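Local structure of M64R (Myxoma virus, 5CZ3) at residues A63-N71 with V95-D106; K10-E18 with I143-W151. The protein is a probable host-range factor of the poxvirus C7 family, thought to support multiplication of the virus in different cell types. All blocks are in the same frame, centred on the assembly; numbering follows the deposited sequence.

The two contacts illustrate two kinds of contact in a beta-sandwich: strand pairing within a sheet, and a segment packed on a sheet's outer face. Contact 1 is made within the mixed sheet, where strands 67-70 and 99-104 run side by side. Contact 2 belongs to the antiparallel sheet, whose strand 10-15 carries the short helix 145-148, near the end of the ordered chain, on the face turned away from the partner sheet. Their centres lie about 18 Å apart, on opposite sides of the chain's centre, and their nearest atoms are about 4 Å apart without touching. Strand 45-54 is common to both surroundings: Leu51 packs beneath contact 1, while Ile50 and Val52 meet the residues of contact 2.

Contact 1. Residues A63-N71 with V95-D106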
loop_
_atom_site.group_PDB
_atom_site.type_symbol
_atom_site.label_atom_id
_atom_site.label_comp_id
_atom_site.label_asym_id
_atom_site.label_seq_id
_atom_site.Cartn_x
_atom_site.Cartn_y
_atom_site.Cartn_z
ATOM N N ALA A 63 -6.938 2.149 -15.151
ATOM C CA ALA A 63 -6.267 1.741 -13.923
ATOM C C ALA A 63 -7.080 0.682 -13.188
ATOM O O ALA A 63 -8.261 0.881 -12.902
ATOM C CB ALA A 63 -6.025 2.944 -13.026
ATOM N N LYS A 64 -6.441 -0.446 -12.891
ATOM C CA LYS A 64 -7.079 -1.528 -12.149
ATOM C C LYS A 64 -7.476 -1.055 -10.753
ATOM O O LYS A 64 -6.903 -0.097 -10.238
ATOM C CB LYS A 64 -6.139 -2.733 -12.052
ATOM C CG LYS A 64 -5.534 -3.168 -13.379
ATOM C CD LYS A 64 -4.647 -4.391 -13.206
ATOM C CE LYS A 64 -3.844 -4.675 -14.465
ATOM N NZ LYS A 64 -2.894 -5.808 -14.281
ATOM N N PRO A 65 -8.465 -1.715 -10.134
ATOM C CA PRO A 65 -8.788 -1.338 -8.755
ATOM C C PRO A 65 -7.758 -1.883 -7.771
ATOM O O PRO A 65 -7.021 -2.808 -8.112
ATOM C CB PRO A 65 -10.161 -1.987 -8.517
ATOM C CG PRO A 65 -10.629 -2.468 -9.867
ATOM C CD PRO A 65 -9.395 -2.724 -10.662
ATOM N N ILE A 66 -7.700 -1.309 -6.574
ATOM C CA ILE A 66 -6.895 -1.881 -5.502
ATOM C C ILE A 66 -7.788 -2.704 -4.587
ATOM O O ILE A 66 -8.799 -2.209 -4.088
ATOM C CB ILE A 66 -6.176 -0.807 -4.665
ATOM C CG1 ILE A 66 -5.232 0.019 -5.539
ATOM C CG2 ILE A 66 -5.413 -1.452 -3.517
ATOM C CD1 ILE A 66 -4.356 0.975 -4.759
ATOM N N HIS A 67 -7.422 -3.962 -4.376
ATOM C CA HIS A 67 -8.172 -4.820 -3.470
ATOM C C HIS A 67 -7.342 -5.140 -2.234
ATOM O O HIS A 67 -6.140 -4.870 -2.195
ATOM C CB HIS A 67 -8.598 -6.107 -4.177
ATOM C CG HIS A 67 -9.412 -5.874 -5.411
ATOM N ND1 HIS A 67 -8.941 -6.152 -6.676
ATOM C CD2 HIS A 67 -10.664 -5.384 -5.574
ATOM C CE1 HIS A 67 -9.869 -5.846 -7.565
ATOM N NE2 HIS A 67 -10.924 -5.377 -6.922
ATOM N N MET A 68 -7.984 -5.711 -1.222
ATOM C CA MET A 68 -7.290 -6.036 0.016
ATOM C C MET A 68 -7.936 -7.201 0.758
ATOM O O MET A 68 -9.161 -7.320 0.807
ATOM C CB MET A 68 -7.234 -4.808 0.929
ATOM C CG MET A 68 -6.688 -5.081 2.323
ATOM S SD MET A 68 -7.106 -3.786 3.505
ATOM C CE MET A 68 -6.293 -4.403 4.975
ATOM N N ARG A 69 -7.098 -8.063 1.323
ATOM C CA ARG A 69 -7.563 -9.100 2.229
ATOM C C ARG A 69 -6.837 -9.009 3.564
ATOM O O ARG A 69 -5.606 -8.990 3.610
ATOM C CB ARG A 69 -7.365 -10.491 1.626
ATOM C CG ARG A 69 -8.254 -10.787 0.438
ATOM C CD ARG A 69 -8.295 -12.276 0.159
ATOM N NE ARG A 69 -9.117 -12.589 -1.005
ATOM C CZ ARG A 69 -10.396 -12.946 -0.941
ATOM N NH1 ARG A 69 -11.001 -13.038 0.235
ATOM N NH2 ARG A 69 -11.069 -13.214 -2.051
ATOM N N LEU A 70 -7.608 -8.945 4.644
ATOM C CA LEU A 70 -7.050 -8.982 5.989
ATOM C C LEU A 70 -7.271 -10.362 6.590
ATOM O O LEU A 70 -8.409 -10.752 6.852
ATOM C CB LEU A 70 -7.680 -7.908 6.877
ATOM C CG LEU A 70 -7.138 -7.839 8.306
ATOM C CD1 LEU A 70 -5.688 -7.378 8.303
ATOM C CD2 LEU A 70 -7.994 -6.930 9.174
ATOM N N ASN A 71 -6.178 -11.090 6.800
ATOM C CA ASN A 71 -6.230 -12.455 7.314
ATOM C C ASN A 71 -7.144 -13.348 6.480
ATOM O O ASN A 71 -7.865 -14.189 7.016
ATOM C CB ASN A 71 -6.682 -12.465 8.777
ATOM C CG ASN A 71 -5.711 -11.742 9.693
ATOM O OD1 ASN A 71 -4.503 -11.726 9.449
ATOM N ND2 ASN A 71 -6.236 -11.141 10.754
ATOM N N VAL A 95 -8.513 -4.605 14.357
ATOM C CA VAL A 95 -7.764 -5.795 14.741
ATOM C C VAL A 95 -7.720 -5.971 16.254
ATOM O O VAL A 95 -7.716 -4.996 17.006
ATOM C CB VAL A 95 -6.323 -5.753 14.196
ATOM C CG1 VAL A 95 -6.327 -5.903 12.680
ATOM C CG2 VAL A 95 -5.630 -4.464 14.612
ATOM N N GLU A 96 -7.693 -7.226 16.689
ATOM C CA GLU A 96 -7.627 -7.553 18.108
ATOM C C GLU A 96 -6.309 -8.246 18.423
ATOM O O GLU A 96 -5.875 -8.291 19.573
ATOM C CB GLU A 96 -8.808 -8.438 18.513
ATOM C CG GLU A 96 -10.150 -7.727 18.457
ATOM C CD GLU A 96 -11.308 -8.609 18.882
ATOM O OE1 GLU A 96 -11.266 -9.827 18.613
ATOM O OE2 GLU A 96 -12.258 -8.078 19.494
ATOM N N GLU A 97 -5.682 -8.785 17.383
ATOM C CA GLU A 97 -4.389 -9.446 17.503
ATOM C C GLU A 97 -3.569 -9.209 16.238
ATOM O O GLU A 97 -3.977 -8.438 15.370
ATOM C CB GLU A 97 -4.570 -10.943 17.760
ATOM C CG GLU A 97 -5.471 -11.639 16.753
ATOM C CD GLU A 97 -5.703 -13.099 17.092
ATOM O OE2 GLU A 97 -6.458 -13.769 16.357
ATOM N N ASP A 98 -2.416 -9.867 16.139
ATOM C CA ASP A 98 -1.554 -9.735 14.966
ATOM C C ASP A 98 -2.308 -10.106 13.694
ATOM O O ASP A 98 -3.082 -11.061 13.679
ATOM C CB ASP A 98 -0.305 -10.607 15.108
ATOM C CG ASP A 98 0.580 -10.174 16.258
ATOM O OD1 ASP A 98 0.361 -9.068 16.797
ATOM O OD2 ASP A 98 1.499 -10.936 16.622
ATOM N N ALA A 99 -2.084 -9.341 12.632
ATOM C CA ALA A 99 -2.817 -9.543 11.389
ATOM C C ALA A 99 -1.942 -9.303 10.166
ATOM O O ALA A 99 -0.962 -8.561 10.222
ATOM C CB ALA A 99 -4.037 -8.637 11.347
ATOM N N LEU A 100 -2.309 -9.939 9.059
ATOM C CA LEU A 100 -1.614 -9.741 7.796
ATOM C C LEU A 100 -2.529 -9.044 6.798
ATOM O O LEU A 100 -3.642 -9.498 6.538
ATOM C CB LEU A 100 -1.125 -11.076 7.232
ATOM C CG LEU A 100 -0.527 -11.066 5.823
ATOM C CD1 LEU A 100 0.574 -10.021 5.691
ATOM C CD2 LEU A 100 0.002 -12.447 5.478
ATOM N N ALA A 101 -2.055 -7.933 6.247
ATOM C CA ALA A 101 -2.829 -7.178 5.275
ATOM C C ALA A 101 -2.205 -7.288 3.888
ATOM O O ALA A 101 -1.050 -6.915 3.684
ATOM C CB ALA A 101 -2.938 -5.722 5.697
ATOM N N ARG A 102 -2.976 -7.810 2.939
ATOM C CA ARG A 102 -2.500 -7.962 1.572
ATOM C C ARG A 102 -3.238 -7.048 0.606
ATOM O O ARG A 102 -4.433 -7.217 0.378
ATOM C CB ARG A 102 -2.649 -9.412 1.109
ATOM C CG ARG A 102 -1.760 -10.406 1.830
ATOM C CD ARG A 102 -1.703 -11.712 1.057
ATOM N NE ARG A 102 -0.483 -12.464 1.331
ATOM C CZ ARG A 102 -0.411 -13.480 2.181
ATOM N NH1 ARG A 102 -1.493 -13.870 2.839
ATOM N NH2 ARG A 102 0.741 -14.109 2.371
ATOM N N PHE A 103 -2.524 -6.083 0.038
ATOM C CA PHE A 103 -3.076 -5.269 -1.038
ATOM C C PHE A 103 -2.648 -5.858 -2.375
ATOM O O PHE A 103 -1.536 -6.369 -2.500
ATOM C CB PHE A 103 -2.624 -3.813 -0.915
ATOM C CG PHE A 103 -3.200 -3.102 0.274
ATOM C CD1 PHE A 103 -4.456 -2.519 0.206
ATOM C CD2 PHE A 103 -2.492 -3.018 1.461
ATOM C CE1 PHE A 103 -4.993 -1.865 1.298
ATOM C CE2 PHE A 103 -3.023 -2.365 2.557
ATOM C CZ PHE A 103 -4.276 -1.788 2.475
ATOM N N TYR A 104 -3.530 -5.800 -3.368
ATOM C CA TYR A 104 -3.242 -6.408 -4.663
ATOM C C TYR A 104 -4.136 -5.883 -5.779
ATOM O O TYR A 104 -5.294 -5.529 -5.555
ATOM C CB TYR A 104 -3.377 -7.932 -4.575
ATOM C CG TYR A 104 -4.754 -8.418 -4.173
ATOM C CD1 TYR A 104 -5.132 -8.469 -2.837
ATOM C CD2 TYR A 104 -5.671 -8.837 -5.129
ATOM C CE1 TYR A 104 -6.388 -8.916 -2.464
ATOM C CE2 TYR A 104 -6.930 -9.285 -4.765
ATOM C CZ TYR A 104 -7.281 -9.323 -3.432
ATOM O OH TYR A 104 -8.530 -9.769 -3.065
ATOM N N SER A 105 -3.583 -5.842 -6.986
ATOM C CA SER A 105 -4.340 -5.478 -8.175
ATOM C C SER A 105 -4.574 -6.708 -9.042
ATOM O O SER A 105 -5.464 -6.721 -9.891
ATOM C CB SER A 105 -3.608 -4.401 -8.976
ATOM O OG SER A 105 -2.348 -4.867 -9.431
ATOM N N ASP A 106 -3.766 -7.740 -8.818
ATOM C CA ASP A 106 -3.831 -8.953 -9.625
ATOM C C ASP A 106 -3.738 -10.214 -8.770
ATOM O O ASP A 106 -3.327 -10.164 -7.609
ATOM C CB ASP A 106 -2.717 -8.950 -10.674
ATOM C CG ASP A 106 -2.774 -7.736 -11.580
ATOM O OD1 ASP A 106 -3.477 -7.795 -12.610
ATOM O OD2 ASP A 106 -2.117 -6.721 -11.263
#
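An antiparallel strand pair of the mixed sheet of the C7 beta-sandwich joins residues 63-71 to 95-106. His67 pairs with Tyr104 and Arg69 with Arg102 through two backbone hydrogen bonds each, and Met68-Phe103 and Leu70-Ala101 are the non-hydrogen-bonded pairs between and beyond them. On the inner face Met68 reaches across its partner in a Met-aromatic contact: CG lies over one face of the Phe103 ring, toward its rim, and Met68 SD comes obliquely to 3.6 Å from Phe103 CE1. With CG anti to the backbone N (chi1 173°) and the chain extended, Met68 CE goes on to Ala101 CB at 3.7 Å. Leu70 CD1 touches Ala99 CB.

On the outer face the Tyr104 ring lies across the neighbouring strand, and His67 CB sits over it, 3.8 Å from the ring centroid. Arg69 CG meets the edge of the same ring. Where strand 67-70 ends, Asn71 N still donates to Leu100 O, while the Asn71 side chain stands in for the backbone acceptor, OD1 taking Leu100 N at 2.9 Å in a nearly straight bond. At the other end Lys64 NZ bridges to the syn lone pair of Asp106 OD1, 2.7 Å away, and Ser32 holds Asp106 OD2. Strands 73-75 and 34-40 flank the pair, while Met68 and Phe103 face strands 87-95 and 45-54 of the opposing sheet.

Contact 2. Residues K10-E18 with I143-W151; sequences KLDVFLIDE and ISDGDKRRW
Phe14 is the apolar centre where strand 10-15 meets segment 143-151. Trp151 CZ3 lies over one face of the Phe14 ring, toward its rim, 3.5 Å from Phe14 CD2; the two ring planes are inclined at 50°, an oblique pairing. The indole gets there because Trp151 CG stands between its own backbone N and carbonyl carbon (chi1 66°). Ile143 approaches the phenyl ring obliquely through CG2 and sends CD1 to the backbone, 3.5 Å from Leu15 O. Ile16 CD1 extends the apolar patch to Trp151 CZ2 at 4.0 Å.

Farther out, Asp147 brings its carboxylate carbon CG to 3.5 Å from Phe14 CZ. Arg150 NH1 lies near the plane of that ring, at its edge, and joins two acids. Arg150 NH1 gives a nearly straight bond to the anti lone pair of Asp12 OD2, 2.6 Å away. A second bond runs from Arg150 NH1 to Asp147 OD1 at 2.9 Å, met from above the carboxylate plane. Both acceptors lie in the guanidinium plane, which stands almost perpendicular to the Asp12 carboxylate (88°). The shared arginine probably offsets the repulsion between the two acids. Ser144 is the N-cap of the helix, its OG accepting from Asp147 N.

Lys23 on strand 20-23 and Glu54 on strand 45-54 extend the charge network through Asp147 and Arg150. These strands flank strand 10-15 in the antiparallel sheet, and segment 143-151 packs across all three, Ile143 touching Ser21 and Trp151 touching Ile50 on either side of helix 145-148 along the chain.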
loop_
_atom_site.group_PDB
_atom_site.type_symbol
_atom_site.label_atom_id
_atom_site.label_comp_id
_atom_site.label_asym_id
_atom_site.label_seq_id
_atom_site.Cartn_x
_atom_site.Cartn_y
_atom_site.Cartn_z
ATOM N N LYS A 10 2.933 5.037 -9.603
ATOM C CA LYS A 10 3.450 5.562 -8.345
ATOM C C LYS A 10 2.470 5.243 -7.224
ATOM O O LYS A 10 1.264 5.445 -7.372
ATOM C CB LYS A 10 3.687 7.072 -8.432
ATOM C CG LYS A 10 4.798 7.481 -9.381
ATOM C CD LYS A 10 4.947 8.995 -9.423
ATOM C CE LYS A 10 6.074 9.422 -10.350
ATOM N N LEU A 11 2.983 4.743 -6.105
ATOM C CA LEU A 11 2.121 4.363 -4.992
ATOM C C LEU A 11 2.784 4.574 -3.634
ATOM O O LEU A 11 3.843 4.015 -3.355
ATOM C CB LEU A 11 1.692 2.900 -5.131
ATOM C CG LEU A 11 0.787 2.365 -4.019
ATOM C CD1 LEU A 11 -0.516 3.148 -3.969
ATOM C CD2 LEU A 11 0.516 0.879 -4.205
ATOM N N ASP A 12 2.146 5.385 -2.795
ATOM C CA ASP A 12 2.564 5.546 -1.409
ATOM C C ASP A 12 1.474 5.035 -0.474
ATOM O O ASP A 12 0.284 5.223 -0.731
ATOM C CB ASP A 12 2.877 7.010 -1.092
ATOM C CG ASP A 12 4.080 7.532 -1.849
ATOM O OD1 ASP A 12 4.958 6.724 -2.223
ATOM O OD2 ASP A 12 4.148 8.761 -2.062
ATOM N N VAL A 13 1.883 4.382 0.609
ATOM C CA VAL A 13 0.938 3.874 1.596
ATOM C C VAL A 13 1.238 4.468 2.967
ATOM O O VAL A 13 2.354 4.350 3.471
ATOM C CB VAL A 13 0.978 2.339 1.682
ATOM C CG1 VAL A 13 0.022 1.841 2.757
ATOM C CG2 VAL A 13 0.638 1.728 0.332
ATOM N N PHE A 14 0.238 5.109 3.565
ATOM C CA PHE A 14 0.423 5.784 4.845
ATOM C C PHE A 14 -0.417 5.160 5.954
ATOM O O PHE A 14 -1.623 4.971 5.800
ATOM C CB PHE A 14 0.080 7.269 4.716
ATOM C CG PHE A 14 0.869 7.988 3.659
ATOM C CD1 PHE A 14 2.100 8.550 3.955
ATOM C CD2 PHE A 14 0.378 8.105 2.367
ATOM C CE1 PHE A 14 2.828 9.212 2.984
ATOM C CE2 PHE A 14 1.102 8.768 1.392
ATOM C CZ PHE A 14 2.328 9.322 1.700
ATOM N N LEU A 15 0.231 4.840 7.070
ATOM C CA LEU A 15 -0.474 4.379 8.262
ATOM C C LEU A 15 -0.623 5.553 9.224
ATOM O O LEU A 15 0.330 5.938 9.904
ATOM C CB LEU A 15 0.262 3.213 8.926
ATOM C CG LEU A 15 0.038 1.819 8.323
ATOM C CD1 LEU A 15 0.686 1.685 6.951
ATOM C CD2 LEU A 15 0.539 0.730 9.264
ATOM N N ILE A 16 -1.830 6.109 9.269
ATOM C CA ILE A 16 -2.082 7.401 9.902
ATOM C C ILE A 16 -1.765 7.453 11.394
ATOM O O ILE A 16 -0.932 8.251 11.827
ATOM C CB ILE A 16 -3.552 7.824 9.705
ATOM C CG1 ILE A 16 -3.923 7.779 8.222
ATOM C CG2 ILE A 16 -3.791 9.210 10.277
ATOM C CD1 ILE A 16 -2.979 8.561 7.334
ATOM N N ASP A 17 -2.432 6.611 12.175
ATOM C CA ASP A 17 -2.278 6.633 13.626
ATOM C C ASP A 17 -0.906 6.136 14.070
ATOM O O ASP A 17 -0.447 6.453 15.166
ATOM C CB ASP A 17 -3.376 5.800 14.288
ATOM C CG ASP A 17 -4.758 6.390 14.079
ATOM O OD1 ASP A 17 -4.876 7.634 14.060
ATOM O OD2 ASP A 17 -5.723 5.611 13.932
ATOM N N GLU A 18 -0.253 5.354 13.216
ATOM C CA GLU A 18 1.085 4.865 13.514
ATOM C C GLU A 18 2.138 5.865 13.052
ATOM O O GLU A 18 3.321 5.721 13.365
ATOM C CB GLU A 18 1.325 3.501 12.858
ATOM C CG GLU A 18 0.588 2.345 13.522
ATOM C CD GLU A 18 -0.901 2.362 13.247
ATOM O OE1 GLU A 18 -1.303 2.884 12.186
ATOM O OE2 GLU A 18 -1.671 1.862 14.093
ATOM N N ILE A 143 5.065 11.044 9.014
ATOM C CA ILE A 143 4.220 11.471 7.908
ATOM C C ILE A 143 4.318 12.984 7.770
ATOM O O ILE A 143 3.805 13.727 8.606
ATOM C CB ILE A 143 2.751 11.063 8.106
ATOM C CG1 ILE A 143 2.627 9.544 8.229
ATOM C CG2 ILE A 143 1.907 11.559 6.947
ATOM C CD1 ILE A 143 1.218 9.069 8.503
ATOM N N SER A 144 4.991 13.435 6.718
ATOM C CA SER A 144 5.211 14.862 6.509
ATOM C C SER A 144 3.905 15.591 6.220
ATOM O O SER A 144 2.946 14.995 5.732
ATOM C CB SER A 144 6.197 15.090 5.361
ATOM O OG SER A 144 5.642 14.675 4.125
ATOM N N ASP A 145 3.879 16.884 6.528
ATOM C CA ASP A 145 2.725 17.721 6.224
ATOM C C ASP A 145 2.510 17.820 4.718
ATOM O O ASP A 145 1.379 17.953 4.250
ATOM C CB ASP A 145 2.900 19.118 6.825
ATOM C CG ASP A 145 2.802 19.118 8.337
ATOM O OD1 ASP A 145 2.146 18.212 8.891
ATOM O OD2 ASP A 145 3.380 20.025 8.971
ATOM N N GLY A 146 3.605 17.754 3.965
ATOM C CA GLY A 146 3.541 17.796 2.515
ATOM C C GLY A 146 2.792 16.607 1.947
ATOM O O GLY A 146 1.963 16.755 1.049
ATOM N N ASP A 147 3.083 15.424 2.479
ATOM C CA ASP A 147 2.391 14.213 2.066
ATOM C C ASP A 147 0.925 14.255 2.478
ATOM O O ASP A 147 0.057 13.769 1.756
ATOM C CB ASP A 147 3.067 12.974 2.656
ATOM C CG ASP A 147 4.103 12.377 1.725
ATOM O OD1 ASP A 147 3.909 12.454 0.494
ATOM O OD2 ASP A 147 5.110 11.828 2.223
ATOM N N LYS A 148 0.658 14.840 3.642
ATOM C CA LYS A 148 -0.702 14.926 4.163
ATOM C C LYS A 148 -1.598 15.760 3.257
ATOM O O LYS A 148 -2.766 15.432 3.051
ATOM C CB LYS A 148 -0.700 15.512 5.577
ATOM C CG LYS A 148 -0.159 14.567 6.636
ATOM C CD LYS A 148 -0.093 15.235 7.999
ATOM C CE LYS A 148 0.422 14.273 9.059
ATOM N NZ LYS A 148 0.460 14.899 10.410
ATOM N N ARG A 149 -1.044 16.835 2.709
ATOM C CA ARG A 149 -1.809 17.724 1.846
ATOM C C ARG A 149 -2.076 17.105 0.476
ATOM O O ARG A 149 -2.834 17.656 -0.321
ATOM C CB ARG A 149 -1.088 19.064 1.697
ATOM C CG ARG A 149 -1.074 19.889 2.977
ATOM N N ARG A 150 -1.465 15.955 0.207
ATOM C CA ARG A 150 -1.717 15.240 -1.040
ATOM C C ARG A 150 -3.117 14.633 -1.045
ATOM O O ARG A 150 -3.658 14.318 -2.105
ATOM C CB ARG A 150 -0.668 14.150 -1.267
ATOM C CG ARG A 150 0.728 14.679 -1.559
ATOM C CD ARG A 150 1.750 13.555 -1.598
ATOM N NE ARG A 150 1.539 12.640 -2.716
ATOM C CZ ARG A 150 2.092 11.434 -2.805
ATOM N NH1 ARG A 150 2.882 10.992 -1.837
ATOM N NH2 ARG A 150 1.849 10.664 -3.858
ATOM N N TRP A 151 -3.701 14.467 0.138
ATOM C CA TRP A 151 -5.063 13.949 0.236
ATOM C C TRP A 151 -5.983 14.882 1.023
ATOM O O TRP A 151 -7.206 14.785 0.922
ATOM C CB TRP A 151 -5.068 12.547 0.859
ATOM C CG TRP A 151 -4.621 12.468 2.295
ATOM C CD1 TRP A 151 -5.359 12.777 3.402
ATOM C CD2 TRP A 151 -3.351 12.008 2.778
ATOM N NE1 TRP A 151 -4.622 12.558 4.541
ATOM C CE2 TRP A 151 -3.386 12.085 4.186
ATOM C CE3 TRP A 151 -2.184 11.548 2.159
ATOM C CZ2 TRP A 151 -2.301 11.720 4.982
ATOM C CZ3 TRP A 151 -1.107 11.185 2.953
ATOM C CH2 TRP A 151 -1.174 11.274 4.348
#